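Local coordinates for protein AAC3-I (Uncultured bacterium, PDB 5HMN) that binds coenzyme A in a GNAT fold and probably transfers the acetyl group of acetyl-coenzyme A to an amino group of aminoglycoside antibiotics, giving resistance, at residues 67-72 with 87-92. Residues are numbered along the deposited sequence; the frame is centred on the assembly and turned at random. Where two conformers were deposited one is given.
Sequences GGLAAY and YDLAVA. With COA (coenzyme A), chain J.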
loop_
_atom_site.group_PDB
_atom_site.type_symbol
_atom_site.label_atom_id
_atom_site.label_comp_id
_atom_site.label_asym_id
_atom_site.label_seq_id
_atom_site.Cartn_x
_atom_site.Cartn_y
_atom_site.Cartn_z
ATOM N N GLY C 67 1.109 -5.400 -21.722
ATOM C CA GLY C 67 0.974 -4.505 -20.586
ATOM C C GLY C 67 0.404 -5.220 -19.384
ATOM O O GLY C 67 -0.027 -6.367 -19.483
ATOM N N GLY C 68 0.376 -4.536 -18.243
ATOM C CA GLY C 68 -0.168 -5.138 -17.048
ATOM C C GLY C 68 -0.211 -4.231 -15.835
ATOM O O GLY C 68 0.306 -3.112 -15.848
ATOM N N LEU C 69 -0.824 -4.744 -14.774
ATOM C CA LEU C 69 -1.068 -3.984 -13.560
ATOM C C LEU C 69 -0.981 -4.900 -12.343
ATOM O O LEU C 69 -1.512 -6.014 -12.357
ATOM C CB LEU C 69 -2.448 -3.311 -13.638
ATOM C CG LEU C 69 -3.018 -2.549 -12.446
ATOM C CD1 LEU C 69 -3.880 -1.400 -12.950
ATOM C CD2 LEU C 69 -3.837 -3.470 -11.547
ATOM N N ALA C 70 -0.296 -4.431 -11.303
ATOM C CA ALA C 70 -0.257 -5.125 -10.019
ATOM C C ALA C 70 -0.820 -4.217 -8.930
ATOM O O ALA C 70 -0.413 -3.060 -8.810
ATOM C CB ALA C 70 1.162 -5.548 -9.679
ATOM N N ALA C 71 -1.754 -4.738 -8.139
ATOM C CA ALA C 71 -2.418 -3.922 -7.128
ATOM C C ALA C 71 -2.695 -4.704 -5.847
ATOM O O ALA C 71 -2.754 -5.934 -5.857
ATOM C CB ALA C 71 -3.713 -3.350 -7.682
ATOM N N TYR C 72 -2.875 -3.974 -4.754
ATOM C CA TYR C 72 -3.154 -4.574 -3.451
ATOM C C TYR C 72 -4.440 -4.000 -2.882
ATOM O O TYR C 72 -4.609 -2.782 -2.821
ATOM C CB TYR C 72 -1.995 -4.328 -2.481
ATOM C CG TYR C 72 -0.678 -4.966 -2.883
ATOM C CD1 TYR C 72 0.204 -4.311 -3.728
ATOM C CD2 TYR C 72 -0.312 -6.217 -2.396
ATOM C CE1 TYR C 72 1.411 -4.892 -4.096
ATOM C CE2 TYR C 72 0.889 -6.802 -2.755
ATOM C CZ TYR C 72 1.745 -6.136 -3.606
ATOM O OH TYR C 72 2.944 -6.714 -3.963
ATOM N N TYR C 87 0.205 -0.660 -7.386
ATOM C CA TYR C 87 1.633 -0.603 -7.135
ATOM C C TYR C 87 2.404 -0.327 -8.420
ATOM O O TYR C 87 3.140 0.650 -8.493
ATOM C CB TYR C 87 2.140 -1.895 -6.492
ATOM C CG TYR C 87 3.532 -1.737 -5.914
ATOM C CD1 TYR C 87 3.718 -1.381 -4.582
ATOM C CD2 TYR C 87 4.661 -1.908 -6.709
ATOM C CE1 TYR C 87 4.993 -1.220 -4.058
ATOM C CE2 TYR C 87 5.931 -1.751 -6.196
ATOM C CZ TYR C 87 6.096 -1.407 -4.873
ATOM O OH TYR C 87 7.370 -1.248 -4.368
ATOM N N ASP C 88 2.239 -1.195 -9.417
ATOM C CA ASP C 88 2.926 -1.057 -10.702
ATOM C C ASP C 88 1.926 -1.097 -11.860
ATOM O O ASP C 88 0.979 -1.877 -11.843
ATOM C CB ASP C 88 3.969 -2.171 -10.899
ATOM C CG ASP C 88 5.274 -1.922 -10.143
ATOM O OD1 ASP C 88 5.657 -0.767 -9.928
ATOM O OD2 ASP C 88 5.953 -2.899 -9.773
ATOM N N LEU C 89 2.160 -0.257 -12.862
ATOM C CA LEU C 89 1.328 -0.211 -14.059
ATOM C C LEU C 89 2.205 0.127 -15.256
ATOM O O LEU C 89 2.909 1.136 -15.249
ATOM C CB LEU C 89 0.206 0.822 -13.910
ATOM C CG LEU C 89 -0.644 1.110 -15.153
ATOM C CD1 LEU C 89 -1.412 -0.123 -15.584
ATOM C CD2 LEU C 89 -1.598 2.266 -14.891
ATOM N N ALA C 90 2.169 -0.714 -16.285
ATOM C CA ALA C 90 3.036 -0.503 -17.442
ATOM C C ALA C 90 2.453 -1.040 -18.739
ATOM O O ALA C 90 1.758 -2.056 -18.754
ATOM C CB ALA C 90 4.394 -1.134 -17.196
ATOM N N VAL C 91 2.762 -0.342 -19.823
ATOM C CA VAL C 91 2.402 -0.758 -21.169
ATOM C C VAL C 91 3.655 -0.727 -22.045
ATOM O O VAL C 91 4.449 0.218 -21.969
ATOM C CB VAL C 91 1.306 0.152 -21.772
ATOM C CG1 VAL C 91 1.059 -0.190 -23.236
ATOM C CG2 VAL C 91 0.013 0.037 -20.966
ATOM N N ALA C 92 3.837 -1.762 -22.859
ATOM C CA ALA C 92 4.988 -1.848 -23.755
ATOM C C ALA C 92 5.065 -0.632 -24.668
ATOM O O ALA C 92 4.045 -0.145 -25.164
ATOM C CB ALA C 92 4.936 -3.134 -24.585
HETATM N N1A COA J . 1.647 12.124 -23.102
HETATM C C2A COA J . 0.513 12.823 -22.831
HETATM N N3A COA J . -0.630 12.242 -22.443
HETATM C C4A COA J . -0.638 10.909 -22.311
HETATM C C5A COA J . 0.460 10.192 -22.583
HETATM C C6A COA J . 1.611 10.805 -22.988
HETATM N N6A COA J . 2.905 10.336 -23.324
HETATM N N7A COA J . 0.170 8.920 -22.384
HETATM C C8A COA J . -1.116 8.834 -22.013
HETATM N N9A COA J . -1.604 10.072 -21.968
HETATM C C1B COA J . -2.875 10.453 -21.624
HETATM C C2B COA J . -3.606 10.796 -22.654
HETATM O O2B COA J . -4.642 11.695 -22.198
HETATM C C3B COA J . -4.304 9.518 -23.075
HETATM O O3B COA J . -5.424 9.706 -23.730
HETATM P P3B COA J . -5.460 10.086 -25.252
HETATM O O7A COA J . -6.854 9.947 -25.675
HETATM O O8A COA J . -5.055 11.475 -25.402
HETATM O O9A COA J . -4.563 9.268 -26.112
HETATM C C4B COA J . -4.563 8.882 -21.652
HETATM O O4B COA J . -3.600 9.225 -20.877
HETATM C C5B COA J . -4.602 7.344 -21.753
HETATM O O5B COA J . -3.528 6.810 -22.475
HETATM P P1A COA J . -3.337 5.275 -22.535
HETATM O O1A COA J . -3.142 4.925 -23.907
HETATM O O2A COA J . -4.491 4.626 -22.014
HETATM O O3A COA J . -2.020 4.985 -21.833
HETATM P P2A COA J . -0.983 3.919 -22.224
HETATM O O4A COA J . -1.631 2.721 -22.575
HETATM O O5A COA J . -0.184 4.419 -23.273
HETATM O O6A COA J . 0.040 3.766 -21.075
HETATM C CBP COA J . 1.562 4.320 -19.364
HETATM C CCP COA J . 0.386 4.788 -20.240
HETATM C CDP COA J . 1.176 3.079 -18.583
HETATM C CEP COA J . 1.918 5.413 -18.340
HETATM C CAP COA J . 2.727 4.054 -20.274
HETATM O OAP COA J . 3.172 5.259 -20.728
HETATM C C9P COA J . 3.872 3.382 -19.579
HETATM O O9P COA J . 3.904 2.222 -19.445
HETATM N N8P COA J . 4.969 4.126 -19.101
HETATM C C7P COA J . 6.082 3.540 -18.480
HETATM C C6P COA J . 5.914 3.131 -17.005
HETATM C C5P COA J . 5.124 4.087 -16.082
HETATM O O5P COA J . 5.306 5.283 -16.085
HETATM N N4P COA J . 4.175 3.475 -15.199
HETATM C C3P COA J . 3.347 4.174 -14.274
HETATM C C2P COA J . 3.385 3.529 -12.864
HETATM S S1P COA J . 2.137 4.280 -11.830
#
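G68 and A90 form a hydrogen-bonded pair in the antiparallel hairpin of strands 64-75 and 82-91: G68 N reaches A90 O at 2.9 Å, and A90 N returns to G68 O at 3.1 Å. A70 N donates to D88 O. A70 O then accepts twice, from Y87 N at 2.9 Å, lying in the carbonyl plane, and from D88 N at a longer 3.3 Å, tilted 16° off it. Two residues thus face one, a classic beta bulge, as in the pantetheine-binding strand of GNAT enzymes.

The side-chain contacts are apolar. In one of its two conformers L89 meets L69, CD1 to CD1 at 3.8 Å, on the face covered by helix 100-115. With its CG anti to the backbone N (chi1 -166°), Y87 leads its ring away from strand 64-75, leaving CB at the edge of the Y72 ring, 3.9 Å from CE1. Both phenols bond to the second subunit, Y72 OH to K75 O and Y87 OH to E83.

On the edge of 87-92 turned from 67-72, L89 O accepts from N4P of coenzyme A, while V91 N donates to O9P at 2.8 Å, nearly straight at 170°. The pantetheine thereby pairs like a further strand; A90 and D88, bonded to strand 64-75, probably help hold these groups.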